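Local coordinates for protein transcriptional regulator (TetR/AcrR family) (Bacillus halodurans, PDB 5GP9) that probably represses fatty acid degradation genes by binding their operator DNA, with binding probably relieved when a fatty acyl effector occupies its ligand-binding domain, at residues M155-V164 against L176-L187. Numbering follows the deposited sequence.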
ATOM      1  N   MET A 155       8.504   5.027   4.664  1.00 24.46           N
ATOM      2  CA  MET A 155       7.571   5.397   5.767  1.00 19.49           C
ATOM      3  C   MET A 155       6.660   6.553   5.323  1.00 19.40           C
ATOM      4  O   MET A 155       5.466   6.533   5.571  1.00 20.27           O
ATOM      5  CB  MET A 155       8.387   5.790   7.006  1.00 20.66           C
ATOM      6  CG  MET A 155       7.450   6.154   8.169  1.00 24.45           C
ATOM      7  SD  MET A 155       8.146   6.720   9.742  1.00 35.77           S
ATOM      8  CE  MET A 155       8.695   8.130   8.990  1.00 21.81           C
ATOM      9  N   ILE A 156       7.178   7.605   4.722  1.00 20.63           N
ATOM     10  CA  ILE A 156       6.332   8.708   4.330  1.00 21.00           C
ATOM     11  C   ILE A 156       5.284   8.266   3.275  1.00 20.05           C
ATOM     12  O   ILE A 156       4.066   8.524   3.355  1.00 20.72           O
ATOM     13  CB  ILE A 156       7.180   9.879   3.790  1.00 19.77           C
ATOM     14  CG1 ILE A 156       8.014  10.529   4.923  1.00 23.40           C
ATOM     15  CG2 ILE A 156       6.264  10.953   3.176  1.00 20.33           C
ATOM     16  CD1 ILE A 156       9.047  11.458   4.406  1.00 22.14           C
ATOM     17  N   PHE A 157       5.772   7.659   2.191  1.00 19.64           N
ATOM     18  CA  PHE A 157       4.914   7.245   1.135  1.00 20.23           C
ATOM     19  C   PHE A 157       3.976   6.221   1.623  1.00 19.99           C
ATOM     20  O   PHE A 157       2.750   6.284   1.302  1.00 19.64           O
ATOM     21  CB  PHE A 157       5.668   6.718  -0.078  1.00 20.67           C
ATOM     22  CG  PHE A 157       4.731   6.288  -1.141  1.00 21.26           C
ATOM     23  CD1 PHE A 157       4.042   7.252  -1.916  1.00 23.78           C
ATOM     24  CD2 PHE A 157       4.381   4.941  -1.274  1.00 24.23           C
ATOM     25  CE1 PHE A 157       3.046   6.827  -2.800  1.00 23.32           C
ATOM     26  CE2 PHE A 157       3.433   4.528  -2.162  1.00 24.80           C
ATOM     27  CZ  PHE A 157       2.757   5.464  -2.914  1.00 24.36           C
ATOM     28  N   GLY A 158       4.494   5.202   2.384  1.00 19.62           N
ATOM     29  CA  GLY A 158       3.609   4.139   2.761  1.00 18.02           C
ATOM     30  C   GLY A 158       2.485   4.645   3.664  1.00 19.21           C
ATOM     31  O   GLY A 158       1.358   4.190   3.610  1.00 19.36           O
ATOM     32  N   THR A 159       2.857   5.590   4.506  1.00 18.17           N
ATOM     33  CA  THR A 159       1.876   6.222   5.406  1.00 18.49           C
ATOM     34  C   THR A 159       0.827   7.017   4.656  1.00 18.03           C
ATOM     35  O   THR A 159      -0.411   6.839   4.893  1.00 19.40           O
ATOM     36  CB  THR A 159       2.570   7.065   6.528  1.00 16.71           C
ATOM     37  OG1 THR A 159       3.311   6.196   7.355  1.00 19.26           O
ATOM     38  CG2 THR A 159       1.505   7.659   7.413  1.00 18.02           C
ATOM     39  N   LEU A 160       1.255   7.929   3.832  1.00 18.59           N
ATOM     40  CA  LEU A 160       0.289   8.777   3.063  1.00 20.39           C
ATOM     41  C   LEU A 160      -0.636   7.945   2.193  1.00 21.95           C
ATOM     42  O   LEU A 160      -1.834   8.079   2.177  1.00 19.47           O
ATOM     43  CB  LEU A 160       1.039   9.750   2.230  1.00 19.43           C
ATOM     44  CG  LEU A 160       1.902  10.802   2.892  1.00 23.39           C
ATOM     45  CD1 LEU A 160       2.586  11.750   1.909  1.00 25.60           C
ATOM     46  CD2 LEU A 160       1.131  11.601   3.920  1.00 28.41           C
ATOM     47  N   ASP A 161      -0.074   6.910   1.581  1.00 19.40           N
ATOM     48  CA  ASP A 161      -0.848   6.045   0.733  1.00 21.00           C
ATOM     49  C   ASP A 161      -1.869   5.267   1.480  1.00 19.02           C
ATOM     50  O   ASP A 161      -3.014   5.055   0.998  1.00 19.67           O
ATOM     51  CB  ASP A 161       0.110   5.085  -0.046  1.00 19.71           C
ATOM     52  CG  ASP A 161      -0.515   4.515  -1.304  1.00 23.40           C
ATOM     53  OD1 ASP A 161      -1.161   5.171  -2.139  1.00 21.18           O
ATOM     54  OD2 ASP A 161      -0.455   3.269  -1.408  1.00 25.31           O
ATOM     55  N   GLU A 162      -1.530   4.755   2.645  1.00 18.56           N
ATOM     56  CA  GLU A 162      -2.410   4.029   3.483  1.00 19.54           C
ATOM     57  C   GLU A 162      -3.558   4.896   4.014  1.00 20.62           C
ATOM     58  O   GLU A 162      -4.697   4.460   4.015  1.00 19.80           O
ATOM     59  CB  GLU A 162      -1.677   3.346   4.605  1.00 18.49           C
ATOM     60  CG  GLU A 162      -2.486   2.483   5.548  1.00 19.70           C
ATOM     61  CD  GLU A 162      -2.943   1.144   4.925  1.00 25.50           C
ATOM     62  OE1 GLU A 162      -2.406   0.772   3.880  1.00 24.92           O
ATOM     63  OE2 GLU A 162      -3.827   0.533   5.488  1.00 25.85           O
ATOM     64  N   VAL A 163      -3.237   6.124   4.422  1.00 19.74           N
ATOM     65  CA  VAL A 163      -4.285   7.065   4.889  1.00 20.25           C
ATOM     66  C   VAL A 163      -5.277   7.306   3.726  1.00 21.44           C
ATOM     67  O   VAL A 163      -6.476   7.152   3.885  1.00 21.46           O
ATOM     68  CB  VAL A 163      -3.650   8.346   5.402  1.00 19.74           C
ATOM     69  CG1 VAL A 163      -4.761   9.434   5.629  1.00 21.77           C
ATOM     70  CG2 VAL A 163      -2.833   8.057   6.620  1.00 20.68           C
ATOM     71  N   VAL A 164      -4.791   7.594   2.520  1.00 18.63           N
ATOM     72  CA  VAL A 164      -5.664   7.870   1.342  1.00 20.44           C
ATOM     73  C   VAL A 164      -6.513   6.628   1.011  1.00 20.90           C
ATOM     74  O   VAL A 164      -7.726   6.753   0.752  1.00 21.30           O
ATOM     75  CB  VAL A 164      -4.871   8.323   0.065  1.00 21.57           C
ATOM     76  CG1 VAL A 164      -5.854   8.528  -1.095  1.00 24.06           C
ATOM     77  CG2 VAL A 164      -4.060   9.595   0.374  1.00 23.58           C
ATOM     78  N   LEU A 176     -10.488  14.441   3.570  1.00 37.26           N
ATOM     79  CA  LEU A 176      -9.125  13.943   3.696  1.00 33.81           C
ATOM     80  C   LEU A 176      -8.136  15.031   4.096  1.00 33.74           C
ATOM     81  O   LEU A 176      -7.159  14.781   4.807  1.00 31.68           O
ATOM     82  CB  LEU A 176      -8.717  13.352   2.359  1.00 27.38           C
ATOM     83  CG  LEU A 176      -7.311  12.790   2.317  1.00 26.52           C
ATOM     84  CD1 LEU A 176      -7.183  11.587   3.203  1.00 28.64           C
ATOM     85  CD2 LEU A 176      -7.001  12.495   0.875  1.00 26.97           C
ATOM     86  N   THR A 177      -8.361  16.281   3.659  1.00 35.57           N
ATOM     87  CA  THR A 177      -7.418  17.338   3.991  1.00 37.16           C
ATOM     88  C   THR A 177      -7.487  17.796   5.471  1.00 35.36           C
ATOM     89  O   THR A 177      -6.575  18.408   5.948  1.00 40.31           O
ATOM     90  CB  THR A 177      -7.512  18.505   2.989  1.00 37.38           C
ATOM     91  OG1 THR A 177      -8.754  19.146   3.186  1.00 35.58           O
ATOM     92  CG2 THR A 177      -7.443  17.945   1.525  1.00 37.94           C
ATOM     93  N   ALA A 178      -8.455  17.359   6.247  1.00 35.58           N
ATOM     94  CA  ALA A 178      -8.402  17.529   7.721  1.00 33.10           C
ATOM     95  C   ALA A 178      -7.311  16.694   8.447  1.00 36.13           C
ATOM     96  O   ALA A 178      -7.043  16.867   9.639  1.00 35.28           O
ATOM     97  CB  ALA A 178      -9.753  17.199   8.314  1.00 37.55           C
ATOM     98  N   LEU A 179      -6.711  15.738   7.723  1.00 26.44           N
ATOM     99  CA  LEU A 179      -5.645  14.880   8.304  1.00 25.80           C
ATOM    100  C   LEU A 179      -4.213  15.365   7.993  1.00 27.20           C
ATOM    101  O   LEU A 179      -3.238  14.842   8.501  1.00 25.58           O
ATOM    102  CB  LEU A 179      -5.845  13.475   7.764  1.00 24.09           C
ATOM    103  CG  LEU A 179      -7.167  12.877   8.114  1.00 26.70           C
ATOM    104  CD1 LEU A 179      -7.191  11.480   7.497  1.00 26.53           C
ATOM    105  CD2 LEU A 179      -7.348  12.789   9.626  1.00 26.45           C
ATOM    106  N   VAL A 180      -4.103  16.425   7.200  1.00 26.02           N
ATOM    107  CA  VAL A 180      -2.821  16.977   6.813  1.00 27.06           C
ATOM    108  C   VAL A 180      -1.973  17.272   8.012  1.00 27.25           C
ATOM    109  O   VAL A 180      -0.850  16.790   8.104  1.00 24.76           O
ATOM    110  CB  VAL A 180      -2.960  18.219   5.872  1.00 26.42           C
ATOM    111  CG1 VAL A 180      -1.626  18.929   5.633  1.00 30.30           C
ATOM    112  CG2 VAL A 180      -3.463  17.834   4.482  1.00 30.82           C
ATOM    113  N   LYS A 181      -2.481  18.081   8.955  1.00 26.65           N
ATOM    114  CA  LYS A 181      -1.645  18.446  10.088  1.00 26.87           C
ATOM    115  C   LYS A 181      -1.295  17.260  10.930  1.00 29.14           C
ATOM    116  O   LYS A 181      -0.117  17.094  11.223  1.00 28.39           O
ATOM    117  CB  LYS A 181      -2.235  19.614  10.867  1.00 29.80           C
ATOM    118  CG  LYS A 181      -1.539  19.953  12.157  1.00 37.88           C
ATOM    119  CD  LYS A 181      -2.428  20.908  12.956  1.00 43.88           C
ATOM    120  CE  LYS A 181      -1.909  21.232  14.337  1.00 48.88           C
ATOM    121  NZ  LYS A 181      -0.971  22.370  14.275  1.00 53.46           N
ATOM    122  N   PRO A 182      -2.274  16.434  11.351  1.00 26.94           N
ATOM    123  CA  PRO A 182      -1.888  15.298  12.184  1.00 25.64           C
ATOM    124  C   PRO A 182      -0.940  14.280  11.517  1.00 23.49           C
ATOM    125  O   PRO A 182      -0.073  13.754  12.207  1.00 21.32           O
ATOM    126  CB  PRO A 182      -3.208  14.660  12.593  1.00 28.73           C
ATOM    127  CG  PRO A 182      -4.256  15.332  11.876  1.00 29.22           C
ATOM    128  CD  PRO A 182      -3.742  16.574  11.253  1.00 28.54           C
ATOM    129  N   VAL A 183      -1.056  14.091  10.208  1.00 25.46           N
ATOM    130  CA  VAL A 183      -0.128  13.104   9.527  1.00 23.40           C
ATOM    131  C   VAL A 183       1.271  13.669   9.502  1.00 25.49           C
ATOM    132  O   VAL A 183       2.200  13.008   9.836  1.00 22.07           O
ATOM    133  CB  VAL A 183      -0.619  12.751   8.118  1.00 22.78           C
ATOM    134  CG1 VAL A 183       0.454  12.016   7.352  1.00 26.86           C
ATOM    135  CG2 VAL A 183      -1.909  11.945   8.173  1.00 24.29           C
ATOM    136  N   HIS A 184       1.370  14.951   9.139  1.00 22.86           N
ATOM    137  CA  HIS A 184       2.590  15.676   9.169  1.00 25.55           C
ATOM    138  C   HIS A 184       3.320  15.573  10.514  1.00 25.99           C
ATOM    139  O   HIS A 184       4.538  15.268  10.538  1.00 22.07           O
ATOM    140  CB  HIS A 184       2.263  17.173   8.840  1.00 27.82           C
ATOM    141  CG  HIS A 184       3.418  18.082   8.976  1.00 33.49           C
ATOM    142  ND1 HIS A 184       4.475  18.059   8.106  1.00 35.18           N
ATOM    143  CD2 HIS A 184       3.692  19.037   9.889  1.00 33.10           C
ATOM    144  CE1 HIS A 184       5.361  18.968   8.474  1.00 35.70           C
ATOM    145  NE2 HIS A 184       4.905  19.569   9.549  1.00 38.16           N
ATOM    146  N   GLN A 185       2.567  15.842  11.624  1.00 24.29           N
ATOM    147  CA  GLN A 185       3.157  15.834  12.888  1.00 28.32           C
ATOM    148  C   GLN A 185       3.629  14.452  13.291  1.00 25.36           C
ATOM    149  O   GLN A 185       4.672  14.286  13.898  1.00 27.47           O
ATOM    150  CB  GLN A 185       2.158  16.304  13.935  1.00 29.76           C
ATOM    151  CG  GLN A 185       1.464  17.615  13.688  1.00 43.61           C
ATOM    152  CD  GLN A 185       2.213  18.847  14.101  1.00 52.72           C
ATOM    153  OE1 GLN A 185       3.435  18.998  13.902  1.00 54.44           O
ATOM    154  NE2 GLN A 185       1.442  19.800  14.622  1.00 60.16           N
ATOM    155  N   LEU A 186       2.830  13.465  12.948  1.00 21.44           N
ATOM    156  CA  LEU A 186       3.077  12.102  13.293  1.00 26.00           C
ATOM    157  C   LEU A 186       4.334  11.572  12.592  1.00 21.67           C
ATOM    158  O   LEU A 186       5.156  10.884  13.230  1.00 22.35           O
ATOM    159  CB  LEU A 186       1.833  11.239  13.004  1.00 27.02           C
ATOM    160  CG  LEU A 186       1.915   9.741  13.291  1.00 27.16           C
ATOM    161  CD1 LEU A 186       2.157   9.401  14.744  1.00 27.06           C
ATOM    162  CD2 LEU A 186       0.618   9.042  12.804  1.00 31.92           C
ATOM    163  N   LEU A 187       4.526  11.902  11.324  1.00 21.59           N
ATOM    164  CA  LEU A 187       5.718  11.603  10.641  1.00 21.38           C
ATOM    165  C   LEU A 187       6.971  12.239  11.239  1.00 24.54           C
ATOM    166  O   LEU A 187       8.020  11.624  11.346  1.00 25.32           O
ATOM    167  CB  LEU A 187       5.630  11.882   9.176  1.00 22.17           C
ATOM    168  CG  LEU A 187       4.617  11.179   8.292  1.00 24.27           C
ATOM    169  CD1 LEU A 187       4.461  11.766   6.890  1.00 25.37           C
ATOM    170  CD2 LEU A 187       5.005   9.710   8.185  1.00 26.61           C
TER
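Leu187 packs against Ile156 and Val183 against Leu160 where segment 155-164 of helix 149-169 and segment 180-187 of helix 180-189 run nearly antiparallel (152°), their axes 11.2 Å apart, with the 3-10 segment 176-179 extending the seam to Val164. The interface is apolar. Leu187 contributes the most buried surface: CD2 lies 4.0 Å from Thr159 CB and 4.1 Å from Met155 CE, while CD1 meets Ile156 CG2. Its side chain lies alongside those of Thr159 and Met155, pointing the opposite way to each. Thr159 OG1 donates to Met155 O (2.8 Å), which also accepts from Thr159 N at the other face of its plane; the hydroxyl is thus bonded within its own helix. Val183 CG1 presses on Leu160 CD2 at 3.5 Å. Farther along, Val163 CG1 touches Leu179 CD1 at 3.7 Å and Leu176 CD1 at 4.0 Å, and the Leu176 side chain crosses that of Val164 at about a right angle, CD2 against CG2. In the all-helical TetR-type ligand-binding domain, Phe157 and Asp161 touch the bound palmitic acid. Met155 packs on Thr159 of the second subunit, to which the Leu187 backbone hydrogen-bonds; Ile156 and Leu160 also pack on helix 113-139, Val163 and Val164 on Phe91 of helix 79-95.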